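Local coordinates for protein delta-1-pyrroline-5-carboxylate dehydrogenase, mitochondrial (Mus musculus, PDB 4E3X) that oxidises L-glutamate gamma-semialdehyde to glutamate with NAD+, probably irreversibly, in the second step of proline breakdown in mitochondria, at residues 152-155 / 156-159; 164-167 / 168-172; 359-362 / 363-367. One frame throughout, in Å; residues are numbered along the deposited sequence.

Contact 1 of 3, residues 152-155 / 156-159; sequences GKTV and IQAE
An N-cap opens helix 155-180, with T154 as the capping residue and Q157 as its mate. T154 OG1 accepts a weak hydrogen bond from Q157 N at 3.4 Å. The hydroxyl reaches that N-H because chi1 of 56° sets OG1 between the backbone N and the carbonyl carbon. The side chain of Q157 runs beside that of T154, and its CG lies 3.5 Å from T154 OG1. The first helical bonds follow: A158 N to T154 O at 2.9 Å and E159 N to V155 O, also 2.9 Å.

K153 stretches past the first turn, with its CD 3.8 Å from Q157 O. One water lies beyond. It accepts from K153 NZ and donates to Q157 O and Q157 OE1. K153 NZ also forms a salt bridge with D161, a hydrogen bond to the backbone O of N211, by similarity the transition-state stabiliser, and cation-pi contacts with F212 and Y343. Q157 OE1 has a second donor in K347, the residue before the nucleophile C348 in sequence. V155 and A158 pack on M148 of helix 140-151, while Y561 of the second subunit packs on T154 and V155.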
loop_
_atom_site.group_PDB
_atom_site.type_symbol
_atom_site.label_atom_id
_atom_site.label_comp_id
_atom_site.label_asym_id
_atom_site.label_seq_id
_atom_site.Cartn_x
_atom_site.Cartn_y
_atom_site.Cartn_z
ATOM N N GLY B 152 -24.093 4.940 23.242
ATOM C CA GLY B 152 -24.113 4.346 24.572
ATOM C C GLY B 152 -22.812 4.456 25.347
ATOM O O GLY B 152 -22.598 3.704 26.297
ATOM N N LYS B 153 -21.935 5.365 24.936
ATOM C CA LYS B 153 -20.662 5.563 25.630
ATOM C C LYS B 153 -20.788 6.322 26.946
ATOM O O LYS B 153 -21.644 7.193 27.094
ATOM C CB LYS B 153 -19.663 6.288 24.720
ATOM C CG LYS B 153 -19.315 5.501 23.461
ATOM C CD LYS B 153 -17.916 5.785 22.941
ATOM C CE LYS B 153 -17.582 4.792 21.844
ATOM N NZ LYS B 153 -16.196 4.934 21.322
ATOM N N THR B 154 -19.917 5.993 27.894
ATOM C CA THR B 154 -19.775 6.807 29.091
ATOM C C THR B 154 -19.023 8.094 28.751
ATOM O O THR B 154 -18.436 8.223 27.672
ATOM C CB THR B 154 -18.977 6.073 30.168
ATOM O OG1 THR B 154 -17.711 5.695 29.616
ATOM C CG2 THR B 154 -19.731 4.833 30.651
ATOM N N VAL B 155 -19.038 9.039 29.684
ATOM C CA VAL B 155 -18.310 10.293 29.521
ATOM C C VAL B 155 -16.871 10.079 29.053
ATOM O O VAL B 155 -16.448 10.644 28.046
ATOM C CB VAL B 155 -18.259 11.091 30.836
ATOM C CG1 VAL B 155 -17.392 12.325 30.666
ATOM C CG2 VAL B 155 -19.655 11.471 31.296
ATOM N N ILE B 156 -16.114 9.252 29.766
ATOM C CA ILE B 156 -14.709 9.105 29.427
ATOM C C ILE B 156 -14.504 8.371 28.106
ATOM O O ILE B 156 -13.597 8.712 27.355
ATOM C CB ILE B 156 -13.894 8.437 30.561
ATOM C CG1 ILE B 156 -12.395 8.438 30.235
ATOM C CG2 ILE B 156 -14.373 7.015 30.825
ATOM C CD1 ILE B 156 -11.833 9.814 29.915
ATOM N N GLN B 157 -15.343 7.381 27.804
ATOM C CA GLN B 157 -15.203 6.690 26.531
ATOM C C GLN B 157 -15.530 7.634 25.371
ATOM O O GLN B 157 -14.890 7.589 24.328
ATOM C CB GLN B 157 -16.054 5.418 26.487
ATOM C CG GLN B 157 -15.511 4.287 27.359
ATOM C CD GLN B 157 -14.078 3.929 27.012
ATOM O OE1 GLN B 157 -13.758 3.668 25.853
ATOM N NE2 GLN B 157 -13.205 3.935 28.014
ATOM N N ALA B 158 -16.499 8.519 25.566
ATOM C CA ALA B 158 -16.811 9.495 24.529
ATOM C C ALA B 158 -15.658 10.487 24.378
ATOM O O ALA B 158 -15.267 10.840 23.265
ATOM C CB ALA B 158 -18.092 10.213 24.862
ATOM N N GLU B 159 -15.110 10.923 25.508
ATOM C CA GLU B 159 -14.023 11.898 25.526
ATOM C C GLU B 159 -12.781 11.423 24.784
ATOM O O GLU B 159 -12.202 12.174 24.001
ATOM C CB GLU B 159 -13.670 12.280 26.968
ATOM C CG GLU B 159 -12.318 12.956 27.142
ATOM C CD GLU B 159 -12.284 14.411 26.689
ATOM O OE1 GLU B 159 -13.288 14.916 26.138
ATOM O OE2 GLU B 159 -11.235 15.053 26.896
HETATM O O HOH W 1 -14.250 5.025 23.447
#

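Contact 2 of 3, residues 164-167 / 168-172; sequences AELI and DFFRF
E165 lies alongside the ring of F169 one turn on, pointing the same way. Its CG is 3.6 Å from F169 CE2. The carboxylate and the ring are nearly parallel, with planes 11° apart. E165 gets there with CG opposite the backbone N (chi1 -169°) and the chain extended beyond it. The same residue touches a bound proline, and its side chain lies close to that of S513, a substrate-binding residue. The ring of F169 therefore flanks a residue of the proline pocket. An alanine in place of F169 would probably leave a gap beside A214 and N218 of helix 213-225 and leave the E165 side chain freer to turn.

L166 and F170 make a CH-pi contact. L166 CD1 sits over one face of the F170 ring, 3.9 Å from its centroid. These are i to i+4 pairs along helix 155-180, backed by backbone bonds from D168 N to A164 O through to R171 N to I167 O. Around them, F170 meets F128 edge-to-face, and L166 rests on L135 of helix 121-136 and V245 of helix 239-251.

I167 CG2 lies over one face of the R171 guanidinium, 3.2 Å from NH1. R171 NH1 forms a salt bridge with E35, while D168 OD1 accepts from the backbone N of E35 and D168 OD2 from N34, so the N-terminal segment is held to this helix through the side chains of D168 and R171.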
loop_
_atom_site.group_PDB
_atom_site.type_symbol
_atom_site.label_atom_id
_atom_site.label_comp_id
_atom_site.label_asym_id
_atom_site.label_seq_id
_atom_site.Cartn_x
_atom_site.Cartn_y
_atom_site.Cartn_z
ATOM N N ALA B 164 -10.767 13.438 21.779
ATOM C CA ALA B 164 -9.320 13.275 21.667
ATOM C C ALA B 164 -8.846 12.551 20.411
ATOM O O ALA B 164 -8.027 13.085 19.679
ATOM C CB ALA B 164 -8.753 12.606 22.896
ATOM N N GLU B 165 -9.353 11.352 20.144
ATOM C CA GLU B 165 -8.845 10.604 19.000
ATOM C C GLU B 165 -9.161 11.291 17.675
ATOM O O GLU B 165 -8.309 11.354 16.795
ATOM C CB GLU B 165 -9.369 9.170 18.988
ATOM C CG GLU B 165 -8.646 8.309 17.970
ATOM C CD GLU B 165 -8.981 6.842 18.102
ATOM O OE1 GLU B 165 -10.135 6.525 18.455
ATOM O OE2 GLU B 165 -8.087 6.003 17.859
ATOM N N LEU B 166 -10.384 11.794 17.535
ATOM C CA LEU B 166 -10.792 12.451 16.297
ATOM C C LEU B 166 -9.968 13.716 16.049
ATOM O O LEU B 166 -9.449 13.945 14.954
ATOM C CB LEU B 166 -12.282 12.786 16.356
ATOM C CG LEU B 166 -12.807 13.517 15.121
ATOM C CD1 LEU B 166 -12.458 12.755 13.853
ATOM C CD2 LEU B 166 -14.310 13.699 15.239
ATOM N N ILE B 167 -9.843 14.528 17.090
ATOM C CA ILE B 167 -9.019 15.723 17.026
ATOM C C ILE B 167 -7.574 15.367 16.654
ATOM O O ILE B 167 -6.968 16.004 15.782
ATOM C CB ILE B 167 -9.060 16.476 18.370
ATOM C CG1 ILE B 167 -10.433 17.129 18.579
ATOM C CG2 ILE B 167 -7.963 17.524 18.452
ATOM C CD1 ILE B 167 -10.684 17.523 20.033
ATOM N N ASP B 168 -7.036 14.327 17.285
ATOM C CA ASP B 168 -5.668 13.899 16.993
ATOM C C ASP B 168 -5.506 13.398 15.552
ATOM O O ASP B 168 -4.501 13.699 14.906
ATOM C CB ASP B 168 -5.200 12.817 17.969
ATOM C CG ASP B 168 -4.935 13.347 19.382
ATOM O OD1 ASP B 168 -4.882 14.574 19.579
ATOM O OD2 ASP B 168 -4.760 12.511 20.298
ATOM N N PHE B 169 -6.463 12.621 15.044
ATOM C CA PHE B 169 -6.398 12.210 13.639
ATOM C C PHE B 169 -6.297 13.448 12.752
ATOM O O PHE B 169 -5.456 13.517 11.856
ATOM C CB PHE B 169 -7.654 11.443 13.206
ATOM C CG PHE B 169 -7.643 9.974 13.543
ATOM C CD1 PHE B 169 -6.539 9.178 13.277
ATOM C CD2 PHE B 169 -8.774 9.381 14.088
ATOM C CE1 PHE B 169 -6.561 7.812 13.576
ATOM C CE2 PHE B 169 -8.808 8.021 14.379
ATOM C CZ PHE B 169 -7.698 7.237 14.129
ATOM N N PHE B 170 -7.171 14.424 12.985
ATOM C CA PHE B 170 -7.197 15.607 12.135
ATOM C C PHE B 170 -5.886 16.393 12.222
ATOM O O PHE B 170 -5.339 16.803 11.193
ATOM C CB PHE B 170 -8.392 16.499 12.481
ATOM C CG PHE B 170 -9.713 15.984 11.979
ATOM C CD1 PHE B 170 -9.805 14.802 11.253
ATOM C CD2 PHE B 170 -10.873 16.695 12.240
ATOM C CE1 PHE B 170 -11.034 14.347 10.790
ATOM C CE2 PHE B 170 -12.100 16.247 11.777
ATOM C CZ PHE B 170 -12.182 15.067 11.056
ATOM N N ARG B 171 -5.361 16.585 13.429
ATOM C CA ARG B 171 -4.129 17.370 13.586
ATOM C C ARG B 171 -2.883 16.625 13.112
ATOM O O ARG B 171 -2.065 17.180 12.374
ATOM C CB ARG B 171 -3.930 17.860 15.022
ATOM C CG ARG B 171 -4.997 18.810 15.513
ATOM C CD ARG B 171 -4.423 19.759 16.559
ATOM N NE ARG B 171 -5.451 20.560 17.229
ATOM C CZ ARG B 171 -5.892 20.329 18.467
ATOM N NH1 ARG B 171 -5.407 19.313 19.177
ATOM N NH2 ARG B 171 -6.835 21.103 18.989
ATOM N N PHE B 172 -2.729 15.377 13.542
ATOM C CA PHE B 172 -1.555 14.600 13.158
ATOM C C PHE B 172 -1.530 14.270 11.668
ATOM O O PHE B 172 -0.477 14.368 11.038
ATOM C CB PHE B 172 -1.423 13.338 14.006
ATOM C CG PHE B 172 -0.817 13.588 15.359
ATOM C CD1 PHE B 172 0.552 13.452 15.566
ATOM C CD2 PHE B 172 -1.611 13.984 16.423
ATOM C CE1 PHE B 172 1.115 13.698 16.819
ATOM C CE2 PHE B 172 -1.052 14.232 17.672
ATOM C CZ PHE B 172 0.307 14.077 17.869
#

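Contact 3 of 3, residues 359-362 / 363-367; sequences SLWP and QIKGR
The backbone winds into helix 361-372 with three i to i+4 bonds, I364 N to L360 O, K365 N to W361 O and G366 N to P362 O. The last is the longest, at 3.2 Å, and its donor is tilted 34° from the carbonyl plane.

The main side-chain pair is W361 and K365. K365 CB stands over the six-membered ring of W361, 3.5 Å from its centroid and only 3° off the ring normal. This is a CH-pi contact. The lysine then runs on across the same indole, and its CD comes within 3.6 Å of W361 CZ2. The chain is extended throughout, starting with CG on the far side from the backbone N (chi1 -178°). This carries the amine beyond the ring. There one water accepts from both W361 NE1, at 2.9 Å, and K365 NZ. It lies in the plane of the indole, at its edge.

P362 sits in the first turn of the helix. A proline has no N-H to give, and a residue at this position is not called on to donate an i to i+4 bond within the helix. A second water joins this end, donating to S359 O and accepting from Q363 N at 3.1 Å. S359 OG is hydrogen-bonded to D460 OD2.

L360 and I364 meet next to W361, with L360 CB 3.9 Å from I364 CD1. I364 CG2 also approaches W361 CZ3, at 4.3 Å. The helix lies against a mixed sheet of the fold: W361 packs on V455 and V457 of strand 452-458, and both W361 and I364 touch V356 of strand 351-357. I364 and Q363 reach V332 and V329 of helix 329-341.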
loop_
_atom_site.group_PDB
_atom_site.type_symbol
_atom_site.label_atom_id
_atom_site.label_comp_id
_atom_site.label_asym_id
_atom_site.label_seq_id
_atom_site.Cartn_x
_atom_site.Cartn_y
_atom_site.Cartn_z
ATOM N N SER B 359 0.052 -20.441 39.608
ATOM C CA SER B 359 0.568 -19.865 40.857
ATOM C C SER B 359 -0.059 -18.514 41.238
ATOM O O SER B 359 -0.068 -18.140 42.414
ATOM C CB SER B 359 2.093 -19.719 40.799
ATOM O OG SER B 359 2.478 -18.728 39.861
ATOM N N LEU B 360 -0.571 -17.776 40.254
ATOM C CA LEU B 360 -1.174 -16.474 40.517
ATOM C C LEU B 360 -2.698 -16.502 40.452
ATOM O O LEU B 360 -3.353 -15.504 40.749
ATOM C CB LEU B 360 -0.659 -15.426 39.528
ATOM C CG LEU B 360 0.787 -14.936 39.654
ATOM C CD1 LEU B 360 1.024 -13.766 38.714
ATOM C CD2 LEU B 360 1.118 -14.551 41.091
ATOM N N TRP B 361 -3.263 -17.636 40.055
ATOM C CA TRP B 361 -4.708 -17.715 39.848
ATOM C C TRP B 361 -5.562 -17.494 41.111
ATOM O O TRP B 361 -6.563 -16.789 41.047
ATOM C CB TRP B 361 -5.084 -18.992 39.083
ATOM C CG TRP B 361 -6.556 -19.204 38.799
ATOM C CD1 TRP B 361 -7.269 -20.338 39.062
ATOM C CD2 TRP B 361 -7.483 -18.283 38.189
ATOM N NE1 TRP B 361 -8.571 -20.187 38.661
ATOM C CE2 TRP B 361 -8.731 -18.938 38.120
ATOM C CE3 TRP B 361 -7.381 -16.976 37.700
ATOM C CZ2 TRP B 361 -9.866 -18.332 37.585
ATOM C CZ3 TRP B 361 -8.514 -16.371 37.166
ATOM C CH2 TRP B 361 -9.739 -17.051 37.114
ATOM N N PRO B 362 -5.166 -18.069 42.263
ATOM C CA PRO B 362 -5.938 -17.724 43.466
ATOM C C PRO B 362 -6.007 -16.215 43.733
ATOM O O PRO B 362 -7.095 -15.704 44.002
ATOM C CB PRO B 362 -5.175 -18.442 44.585
ATOM C CG PRO B 362 -4.596 -19.645 43.905
ATOM C CD PRO B 362 -4.221 -19.173 42.518
ATOM N N GLN B 363 -4.880 -15.513 43.646
ATOM C CA GLN B 363 -4.880 -14.065 43.848
ATOM C C GLN B 363 -5.727 -13.351 42.796
ATOM O O GLN B 363 -6.589 -12.536 43.120
ATOM C CB GLN B 363 -3.456 -13.497 43.792
ATOM C CG GLN B 363 -2.626 -13.643 45.057
ATOM C CD GLN B 363 -1.319 -12.868 44.968
ATOM O OE1 GLN B 363 -0.263 -13.436 44.695
ATOM N NE2 GLN B 363 -1.391 -11.558 45.187
ATOM N N ILE B 364 -5.464 -13.653 41.531
ATOM C CA ILE B 364 -6.128 -12.965 40.428
ATOM C C ILE B 364 -7.628 -13.265 40.363
ATOM O O ILE B 364 -8.436 -12.364 40.131
ATOM C CB ILE B 364 -5.423 -13.264 39.090
ATOM C CG1 ILE B 364 -4.052 -12.592 39.092
ATOM C CG2 ILE B 364 -6.258 -12.786 37.902
ATOM C CD1 ILE B 364 -3.184 -12.959 37.919
ATOM N N LYS B 365 -8.000 -14.522 40.582
ATOM C CA LYS B 365 -9.413 -14.889 40.580
ATOM C C LYS B 365 -10.177 -14.139 41.675
ATOM O O LYS B 365 -11.242 -13.566 41.428
ATOM C CB LYS B 365 -9.589 -16.401 40.755
ATOM C CG LYS B 365 -11.038 -16.861 40.715
ATOM C CD LYS B 365 -11.149 -18.362 40.938
ATOM C CE LYS B 365 -12.570 -18.862 40.729
ATOM N NZ LYS B 365 -12.695 -20.318 41.041
ATOM N N GLY B 366 -9.622 -14.134 42.884
ATOM C CA GLY B 366 -10.243 -13.438 43.997
ATOM C C GLY B 366 -10.430 -11.958 43.727
ATOM O O GLY B 366 -11.490 -11.386 44.003
ATOM N N ARG B 367 -9.395 -11.335 43.177
ATOM C CA ARG B 367 -9.441 -9.909 42.877
ATOM C C ARG B 367 -10.460 -9.589 41.781
ATOM O O ARG B 367 -11.240 -8.646 41.916
ATOM C CB ARG B 367 -8.054 -9.393 42.488
HETATM O O HOH W 2 -1.991 -16.622 43.950
HETATM O O HOH W 3 -11.018 -21.778 39.028
#

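Along the chain the order is contact 1, contact 2, contact 3. Contacts 1 and 2 share helix 155-180: 152-159 holds the loop, the N-cap and the first turn, and 164-172 continues the helix. Their centres are about 17 Å apart, and a probable hydrogen bond from A164 N to E159 O joins them. Contact 3 stands apart, on a surface helix that packs on strands of a mixed sheet. Its centre is about 30 Å from that of contact 1 and about 39 Å from that of contact 2. K153, in the loop leading into the shared helix, reaches N211, and E165, on the helix, touches the bound proline. Contact 3 is far from the catalytic residues.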